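Local coordinates for protein 2-oxoglutarate carboxylase small subunit (PDB 7KCT) that belongs to the biotin carboxylase family of ATP-grasp proteins and binds ADP, magnesium and bicarbonate, at residues M310-V314 against I336-S342; M411-E416 against L430-K435. All blocks are in the same frame, centred on the assembly; numbering follows the deposited sequence.

Overall arrangement
Interaction 1 comes first along the chain and closes before interaction 2 opens. It ties the end of helix 305-312 to the loop leading into strand 341-351, and interaction 2 pairs helix 404-417 with helix 427-435. Their centres are about 22 Å apart and their nearest atoms about 7 Å apart, without touching. What they share is the antiparallel sheet containing strands 244-250, 341-351 and 393-401: M310 and S342 of the first contact, and M411 and L415 of the second, all rest on strand 393-401. Interaction 1 thus joins the ATP-grasp region to this sheet, while interaction 2 covers it with helices in the biotin carboxylase C-terminal region and borders the second subunit.

Interaction 1: M310-V314 against I336-S342; sequences MITGV and IRFNGYS
I311 meets N339 through its carbonyl: I311 O accepts a nearly straight bond from N339 N (2.9 Å, 174° at the hydrogen). The branched side chain of I311 spreads along the same backbone run. Its CG2 lies 3.6 Å from G340 O and also reaches S342 CB, while CD1 comes to the edge of the F338 ring, 4.0 Å from F338 CD1. This division of labour follows from a chi1 of 64°, which sets CG1 between the backbone N and the carbonyl carbon and leaves CG2 beside the backbone N. T312 CG2 approaches the ring obliquely, and T312 CA makes a CA-H...O contact with R337 O at 3.4 Å. At the other end M310 CG lies 3.7 Å from S342 OG, the short serine side chain letting the methionine come close to the strand. The contact joins the C-terminal end of helix 305-312, in the ATP-grasp region, to the entry of strand 341-351. T312 finishes that helix with an ST turn, its OG1 accepting from V314 N (3.1 Å) and also bonding to T308 O; G313 then takes a positive phi, easily reached without a side chain. A water bridges the two backbones, from T312 O (2.6 Å) to R337 N (2.9 Å). Farther out, N339 O accepts a hydrogen bond from W400 NE1 and S342 OG bonds to V399 O, both from strand 393-401, while R260 and E261 of helix 257-273 touch the F338 ring.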
loop_
_atom_site.group_PDB
_atom_site.type_symbol
_atom_site.label_atom_id
_atom_site.label_comp_id
_atom_site.label_asym_id
_atom_site.label_seq_id
_atom_site.Cartn_x
_atom_site.Cartn_y
_atom_site.Cartn_z
ATOM N N MET A 310 3.590 2.614 -9.987
ATOM C CA MET A 310 2.957 1.317 -9.764
ATOM C C MET A 310 2.997 0.413 -11.006
ATOM O O MET A 310 2.992 -0.799 -10.869
ATOM C CB MET A 310 1.509 1.487 -9.317
ATOM C CG MET A 310 1.348 2.471 -8.160
ATOM S SD MET A 310 1.937 1.754 -6.631
ATOM C CE MET A 310 0.413 0.877 -6.282
ATOM N N ILE A 311 2.944 0.966 -12.222
ATOM C CA ILE A 311 2.921 0.102 -13.392
ATOM C C ILE A 311 4.314 -0.213 -13.920
ATOM O O ILE A 311 4.475 -1.201 -14.663
ATOM C CB ILE A 311 2.066 0.687 -14.536
ATOM C CG1 ILE A 311 2.640 2.008 -15.073
ATOM C CG2 ILE A 311 0.585 0.861 -14.094
ATOM C CD1 ILE A 311 1.872 2.524 -16.339
ATOM N N THR A 312 5.310 0.615 -13.604
ATOM C CA THR A 312 6.683 0.386 -14.060
ATOM C C THR A 312 7.594 -0.225 -13.018
ATOM O O THR A 312 8.623 -0.806 -13.385
ATOM C CB THR A 312 7.368 1.678 -14.519
ATOM O OG1 THR A 312 7.544 2.599 -13.418
ATOM C CG2 THR A 312 6.576 2.366 -15.634
ATOM N N GLY A 313 7.289 -0.032 -11.731
ATOM C CA GLY A 313 8.172 -0.396 -10.643
ATOM C C GLY A 313 9.332 0.559 -10.394
ATOM O O GLY A 313 10.195 0.253 -9.571
ATOM N N VAL A 314 9.364 1.720 -11.025
ATOM C CA VAL A 314 10.464 2.663 -10.868
ATOM C C VAL A 314 10.103 3.681 -9.776
ATOM O O VAL A 314 9.111 4.395 -9.891
ATOM C CB VAL A 314 10.779 3.355 -12.207
ATOM C CG1 VAL A 314 11.787 4.448 -12.053
ATOM C CG2 VAL A 314 11.282 2.325 -13.206
ATOM N N ILE A 336 11.930 -0.938 -19.441
ATOM C CA ILE A 336 10.734 -0.298 -18.897
ATOM C C ILE A 336 9.498 -1.038 -19.403
ATOM O O ILE A 336 9.141 -0.930 -20.580
ATOM C CB ILE A 336 10.666 1.186 -19.262
ATOM C CG1 ILE A 336 11.934 1.917 -18.776
ATOM C CG2 ILE A 336 9.352 1.827 -18.732
ATOM C CD1 ILE A 336 12.499 1.409 -17.423
ATOM N N ARG A 337 8.854 -1.789 -18.506
ATOM C CA ARG A 337 7.605 -2.498 -18.761
ATOM C C ARG A 337 6.416 -1.760 -18.144
ATOM O O ARG A 337 6.543 -1.035 -17.156
ATOM C CB ARG A 337 7.663 -3.908 -18.183
ATOM C CG ARG A 337 8.859 -4.773 -18.623
ATOM C CD ARG A 337 8.527 -5.687 -19.784
ATOM N NE ARG A 337 9.695 -6.447 -20.226
ATOM C CZ ARG A 337 10.590 -5.991 -21.099
ATOM N NH1 ARG A 337 10.443 -4.782 -21.623
ATOM N NH2 ARG A 337 11.633 -6.736 -21.452
ATOM N N PHE A 338 5.241 -1.993 -18.713
ATOM C CA PHE A 338 4.017 -1.339 -18.282
ATOM C C PHE A 338 3.056 -2.449 -17.880
ATOM O O PHE A 338 2.327 -2.997 -18.713
ATOM C CB PHE A 338 3.502 -0.481 -19.367
ATOM C CG PHE A 338 4.492 0.565 -19.840
ATOM C CD1 PHE A 338 4.736 1.694 -19.076
ATOM C CD2 PHE A 338 5.164 0.419 -21.060
ATOM C CE1 PHE A 338 5.621 2.670 -19.512
ATOM C CE2 PHE A 338 6.044 1.399 -21.517
ATOM C CZ PHE A 338 6.286 2.518 -20.731
ATOM N N ASN A 339 3.073 -2.781 -16.588
ATOM C CA ASN A 339 2.368 -3.932 -16.035
ATOM C C ASN A 339 1.076 -3.446 -15.400
ATOM O O ASN A 339 1.108 -2.764 -14.373
ATOM C CB ASN A 339 3.282 -4.631 -15.024
ATOM C CG ASN A 339 2.630 -5.825 -14.343
ATOM O OD1 ASN A 339 1.836 -6.532 -14.932
ATOM N ND2 ASN A 339 3.027 -6.081 -13.103
ATOM N N GLY A 340 -0.058 -3.775 -16.028
ATOM C CA GLY A 340 -1.345 -3.529 -15.417
ATOM C C GLY A 340 -1.774 -2.076 -15.454
ATOM O O GLY A 340 -1.375 -1.277 -16.296
ATOM N N TYR A 341 -2.640 -1.741 -14.500
ATOM C CA TYR A 341 -3.324 -0.465 -14.486
ATOM C C TYR A 341 -3.350 0.089 -13.070
ATOM O O TYR A 341 -3.543 -0.666 -12.125
ATOM C CB TYR A 341 -4.768 -0.625 -14.981
ATOM C CG TYR A 341 -4.891 -0.950 -16.435
ATOM C CD1 TYR A 341 -4.885 -2.261 -16.871
ATOM C CD2 TYR A 341 -4.989 0.059 -17.380
ATOM C CE1 TYR A 341 -4.985 -2.561 -18.218
ATOM C CE2 TYR A 341 -5.077 -0.231 -18.733
ATOM C CZ TYR A 341 -5.062 -1.538 -19.145
ATOM O OH TYR A 341 -5.154 -1.831 -20.486
ATOM N N SER A 342 -3.218 1.405 -12.954
ATOM C CA SER A 342 -3.181 2.112 -11.694
ATOM C C SER A 342 -4.011 3.370 -11.818
ATOM O O SER A 342 -4.011 4.029 -12.860
ATOM C CB SER A 342 -1.721 2.405 -11.311
ATOM O OG SER A 342 -1.645 3.221 -10.154
HETATM O O HOH W 1 4.554 -3.632 -11.633
HETATM O O HOH W 2 9.436 -1.625 -15.701
#

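Interaction 2: M411-E416 against L430-K435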
loop_
_atom_site.group_PDB
_atom_site.type_symbol
_atom_site.label_atom_id
_atom_site.label_comp_id
_atom_site.label_asym_id
_atom_site.label_seq_id
_atom_site.Cartn_x
_atom_site.Cartn_y
_atom_site.Cartn_z
ATOM N N MET A 411 -10.535 0.663 -6.537
ATOM C CA MET A 411 -10.579 2.059 -6.099
ATOM C C MET A 411 -11.936 2.426 -5.490
ATOM O O MET A 411 -11.999 3.128 -4.471
ATOM C CB MET A 411 -10.259 2.993 -7.284
ATOM C CG MET A 411 -10.406 4.467 -6.963
ATOM S SD MET A 411 -9.213 5.136 -5.752
ATOM C CE MET A 411 -7.751 5.235 -6.754
ATOM N N ARG A 412 -13.033 2.057 -6.149
ATOM C CA ARG A 412 -14.352 2.250 -5.545
ATOM C C ARG A 412 -14.394 1.704 -4.106
ATOM O O ARG A 412 -14.887 2.358 -3.195
ATOM C CB ARG A 412 -15.405 1.545 -6.383
ATOM C CG ARG A 412 -16.877 1.768 -5.926
ATOM C CD ARG A 412 -17.856 0.714 -6.485
ATOM N NE ARG A 412 -17.517 -0.674 -6.091
ATOM C CZ ARG A 412 -17.130 -1.629 -6.938
ATOM N NH1 ARG A 412 -17.016 -1.372 -8.231
ATOM N NH2 ARG A 412 -16.864 -2.864 -6.511
ATOM N N SER A 413 -13.892 0.496 -3.899
ATOM C CA SER A 413 -13.960 -0.155 -2.592
ATOM C C SER A 413 -13.055 0.506 -1.561
ATOM O O SER A 413 -13.370 0.509 -0.367
ATOM C CB SER A 413 -13.575 -1.630 -2.714
ATOM O OG SER A 413 -14.517 -2.305 -3.496
ATOM N N ALA A 414 -11.881 0.955 -1.986
ATOM C CA ALA A 414 -11.000 1.700 -1.101
ATOM C C ALA A 414 -11.658 3.009 -0.684
ATOM O O ALA A 414 -11.735 3.323 0.511
ATOM C CB ALA A 414 -9.658 1.952 -1.792
ATOM N N LEU A 415 -12.235 3.728 -1.645
ATOM C CA LEU A 415 -12.880 5.011 -1.359
ATOM C C LEU A 415 -14.069 4.859 -0.406
ATOM O O LEU A 415 -14.312 5.711 0.471
ATOM C CB LEU A 415 -13.357 5.620 -2.672
ATOM C CG LEU A 415 -12.376 6.233 -3.655
ATOM C CD1 LEU A 415 -13.038 6.452 -5.007
ATOM C CD2 LEU A 415 -11.833 7.547 -3.077
ATOM N N GLU A 416 -14.858 3.822 -0.604
ATOM C CA GLU A 416 -16.016 3.582 0.259
ATOM C C GLU A 416 -15.602 3.300 1.690
ATOM O O GLU A 416 -16.416 3.457 2.599
ATOM C CB GLU A 416 -16.824 2.434 -0.324
ATOM C CG GLU A 416 -17.741 2.839 -1.480
ATOM C CD GLU A 416 -18.244 1.608 -2.242
ATOM O OE1 GLU A 416 -17.720 0.502 -2.018
ATOM O OE2 GLU A 416 -19.109 1.750 -3.119
ATOM N N LEU A 430 -15.922 11.022 -5.905
ATOM C CA LEU A 430 -15.034 10.051 -6.522
ATOM C C LEU A 430 -15.664 8.666 -6.570
ATOM O O LEU A 430 -15.448 7.900 -7.534
ATOM C CB LEU A 430 -13.705 10.035 -5.768
ATOM C CG LEU A 430 -12.935 11.366 -5.824
ATOM C CD1 LEU A 430 -11.837 11.392 -4.788
ATOM C CD2 LEU A 430 -12.354 11.599 -7.237
ATOM N N ILE A 431 -16.421 8.305 -5.534
ATOM C CA ILE A 431 -17.098 7.008 -5.541
ATOM C C ILE A 431 -18.035 6.914 -6.739
ATOM O O ILE A 431 -18.110 5.879 -7.425
ATOM C CB ILE A 431 -17.849 6.795 -4.210
ATOM C CG1 ILE A 431 -16.861 6.578 -3.055
ATOM C CG2 ILE A 431 -18.808 5.634 -4.314
ATOM C CD1 ILE A 431 -17.482 6.732 -1.656
ATOM N N ASN A 432 -18.768 7.997 -7.007
ATOM C CA ASN A 432 -19.741 7.975 -8.105
ATOM C C ASN A 432 -19.053 7.874 -9.463
ATOM O O ASN A 432 -19.596 7.280 -10.394
ATOM C CB ASN A 432 -20.634 9.220 -8.051
ATOM C CG ASN A 432 -21.733 9.125 -6.996
ATOM O OD1 ASN A 432 -22.066 8.052 -6.539
ATOM N ND2 ASN A 432 -22.291 10.248 -6.621
ATOM N N ILE A 433 -17.892 8.515 -9.624
ATOM C CA ILE A 433 -17.125 8.353 -10.857
ATOM C C ILE A 433 -16.762 6.890 -11.070
ATOM O O ILE A 433 -16.949 6.331 -12.163
ATOM C CB ILE A 433 -15.884 9.268 -10.826
ATOM C CG1 ILE A 433 -16.311 10.738 -10.697
ATOM C CG2 ILE A 433 -15.045 9.033 -12.047
ATOM C CD1 ILE A 433 -15.164 11.752 -10.572
ATOM N N MET A 434 -16.281 6.228 -10.015
ATOM C CA MET A 434 -15.908 4.831 -10.148
ATOM C C MET A 434 -17.114 3.953 -10.490
ATOM O O MET A 434 -16.960 2.918 -11.137
ATOM C CB MET A 434 -15.261 4.324 -8.855
ATOM C CG MET A 434 -13.950 5.021 -8.457
ATOM S SD MET A 434 -12.724 4.960 -9.801
ATOM C CE MET A 434 -12.251 6.668 -9.995
ATOM N N LYS A 435 -18.319 4.356 -10.089
ATOM C CA LYS A 435 -19.528 3.607 -10.439
ATOM C C LYS A 435 -20.118 3.994 -11.799
ATOM O O LYS A 435 -21.092 3.379 -12.254
ATOM C CB LYS A 435 -20.590 3.834 -9.356
ATOM C CG LYS A 435 -20.300 3.228 -8.011
ATOM C CD LYS A 435 -21.349 3.786 -7.027
ATOM C CE LYS A 435 -21.319 3.050 -5.719
ATOM N NZ LYS A 435 -22.230 3.687 -4.728
#
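L415 projects toward helix 430-435 and shares its surface among L430, I431 and M434: its CD1 sits 3.7 Å from L430 CB, the two leucines crossing at about a right angle, and its CB lies 3.7 Å from I431 CG1. M434 completes this centre. Its CG touches L415 CD1 (3.8 Å), its CB meets R412 CB (3.7 Å), and its SD lies 3.7 Å from M411 CG. The thioether suits the place, because the long unbranched chain meets its neighbours in turn with CB, CG and SD, the bend at chi2 (-55°) setting SD against M411. I431 closes the outer side. With its CG1 anti to the carbonyl carbon (chi1 -70°), its end is brought nearer, and CD1 packs 3.9 Å from E416 CG, so the glutamate contributes its methylene portion here.

Beyond these apolar contacts, E416 OE2 and K435 NZ are 4.0 Å apart, too far for a salt bridge, although the opposite charges probably still attract. The firmer partner of E416 is K31 of the second subunit, a salt bridge through OE1; R412, paired with D409, also bonds to the backbone of that K31.

The axes of segments 411-416 and 430-435 approach to 9.0 Å, with 157° between their N-to-C directions. Beneath them, M411, L430 and M434 rest on C345, and L415 on L397: an antiparallel helix pair laid on a beta-sheet, in the C-terminal region of a biotin carboxylase fold.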